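Local atomic coordinates of N-acetylglucosamine 2-epimerase (Xylella fastidiosa, PDB entry 3GT5), a protein that belongs to the N-acylglucosamine 2-epimerase family and probably interconverts sugars by epimerisation or a related isomerisation. Residues F34-F37 with I43-A46. Numbering follows the deposited sequence.
Sequences FHYF and IYNA
Tyr44 holds its CG between its own backbone N and carbonyl carbon (chi1 72°), which swings the phenol back across the hairpin, while Tyr36, with CG anti to its carbonyl carbon, meets it from the facing strand. The CB of Tyr36 sits over the centre of the Tyr44 ring, 3.7 Å from its centroid, a CH-pi contact. Beyond that carbon the Tyr36 ring turns its edge to the same face, an offset edge-to-face pair with planes 70° apart; the Tyr44 OH lies at the Tyr36 edge, 3.5 Å from CD1. Asn45 runs alongside Tyr36 in the same direction, its amide stacked over one face of the phenol with the planes 24° apart. In the backbone beside these rings, the Tyr44 N donates to the Tyr36 O at 3.1 Å, and the Ile43 CA-H approaches that same oxygen at 3.4 Å from CA. Past this bond a water takes over, accepting from His35 N and donating to Asn45 O at 2.8 Å, while the buried Tyr36 N and Asn45 N find no partner. Phe34 closes this end: its CD2 meets Ile43 CD1 at 3.8 Å, and the Ala46 O lies at its ring edge. One residue just past the hairpin, His48, bonds both the Tyr36 OH, through ND1, and the Asn45 OD1, through its backbone N. With one direct backbone bond and a bridging water, this small hairpin at the surface of the (alpha/alpha)6 barrel, the fold of the N-acylglucosamine 2-epimerase family, probably owes much of its cohesion to aromatic and apolar packing.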
loop_
_atom_site.group_PDB
_atom_site.type_symbol
_atom_site.label_atom_id
_atom_site.label_comp_id
_atom_site.label_asym_id
_atom_site.label_seq_id
_atom_site.Cartn_x
_atom_site.Cartn_y
_atom_site.Cartn_z
ATOM N N PHE A 34 -4.637 -18.037 3.849
ATOM C CA PHE A 34 -5.292 -17.637 5.091
ATOM C C PHE A 34 -4.927 -16.156 5.326
ATOM O O PHE A 34 -3.808 -15.707 5.000
ATOM C CB PHE A 34 -4.832 -18.484 6.268
ATOM C CG PHE A 34 -5.063 -19.946 6.072
ATOM C CD1 PHE A 34 -6.370 -20.473 6.112
ATOM C CD2 PHE A 34 -3.996 -20.807 5.834
ATOM C CE1 PHE A 34 -6.599 -21.844 5.916
ATOM C CE2 PHE A 34 -4.235 -22.179 5.629
ATOM C CZ PHE A 34 -5.538 -22.683 5.680
ATOM N N HIS A 35 -5.855 -15.403 5.894
ATOM C CA HIS A 35 -5.704 -13.944 6.013
ATOM C C HIS A 35 -5.635 -13.379 7.446
ATOM O O HIS A 35 -5.497 -12.175 7.612
ATOM C CB HIS A 35 -6.829 -13.248 5.237
ATOM C CG HIS A 35 -6.781 -13.501 3.766
ATOM N ND1 HIS A 35 -7.789 -13.117 2.912
ATOM C CD2 HIS A 35 -5.843 -14.100 2.995
ATOM C CE1 HIS A 35 -7.468 -13.453 1.676
ATOM N NE2 HIS A 35 -6.279 -14.028 1.691
ATOM N N TYR A 36 -5.720 -14.233 8.474
ATOM C CA TYR A 36 -5.732 -13.765 9.857
ATOM C C TYR A 36 -4.717 -14.554 10.692
ATOM O O TYR A 36 -4.884 -15.774 10.898
ATOM C CB TYR A 36 -7.137 -13.925 10.442
ATOM C CG TYR A 36 -8.209 -13.007 9.855
ATOM C CD1 TYR A 36 -8.570 -11.815 10.481
ATOM C CD2 TYR A 36 -8.876 -13.353 8.700
ATOM C CE1 TYR A 36 -9.556 -10.997 9.965
ATOM C CE2 TYR A 36 -9.856 -12.541 8.164
ATOM C CZ TYR A 36 -10.200 -11.369 8.818
ATOM O OH TYR A 36 -11.190 -10.588 8.294
ATOM N N PHE A 37 -3.650 -13.874 11.116
ATOM C CA PHE A 37 -2.541 -14.503 11.831
ATOM C C PHE A 37 -2.263 -13.847 13.170
ATOM O O PHE A 37 -2.184 -12.599 13.303
ATOM C CB PHE A 37 -1.227 -14.427 11.054
ATOM C CG PHE A 37 -1.295 -14.970 9.641
ATOM C CD1 PHE A 37 -0.738 -16.194 9.336
ATOM C CD2 PHE A 37 -1.870 -14.232 8.604
ATOM C CE1 PHE A 37 -0.794 -16.691 8.055
ATOM C CE2 PHE A 37 -1.911 -14.739 7.313
ATOM C CZ PHE A 37 -1.392 -15.962 7.043
ATOM N N ILE A 43 -3.257 -19.446 12.826
ATOM C CA ILE A 43 -4.378 -18.885 12.061
ATOM C C ILE A 43 -5.597 -18.766 12.971
ATOM O O ILE A 43 -6.040 -19.752 13.601
ATOM C CB ILE A 43 -4.669 -19.693 10.764
ATOM C CG1 ILE A 43 -3.502 -19.576 9.785
ATOM C CG2 ILE A 43 -5.971 -19.206 10.066
ATOM C CD1 ILE A 43 -2.808 -20.822 9.487
ATOM N N TYR A 44 -6.131 -17.560 13.106
ATOM C CA TYR A 44 -7.257 -17.355 14.035
ATOM C C TYR A 44 -8.596 -17.188 13.371
ATOM O O TYR A 44 -9.617 -17.103 14.057
ATOM C CB TYR A 44 -6.969 -16.205 15.012
ATOM C CG TYR A 44 -6.981 -14.773 14.507
ATOM C CD1 TYR A 44 -8.172 -14.053 14.391
ATOM C CD2 TYR A 44 -5.778 -14.088 14.263
ATOM C CE1 TYR A 44 -8.157 -12.714 13.998
ATOM C CE2 TYR A 44 -5.771 -12.763 13.875
ATOM C CZ TYR A 44 -6.940 -12.090 13.740
ATOM O OH TYR A 44 -6.885 -10.768 13.352
ATOM N N ASN A 45 -8.608 -17.121 12.040
ATOM C CA ASN A 45 -9.850 -17.139 11.284
ATOM C C ASN A 45 -9.457 -17.679 9.933
ATOM O O ASN A 45 -8.764 -16.989 9.185
ATOM C CB ASN A 45 -10.454 -15.745 11.144
ATOM C CG ASN A 45 -11.791 -15.748 10.418
ATOM O OD1 ASN A 45 -12.008 -16.495 9.454
ATOM N ND2 ASN A 45 -12.700 -14.898 10.874
ATOM N N ALA A 46 -9.829 -18.915 9.641
ATOM C CA ALA A 46 -9.394 -19.580 8.414
ATOM C C ALA A 46 -10.393 -19.422 7.282
ATOM O O ALA A 46 -10.048 -19.659 6.134
ATOM C CB ALA A 46 -9.134 -21.095 8.661
HETATM O O HOH W 1 -8.663 -16.518 6.463
#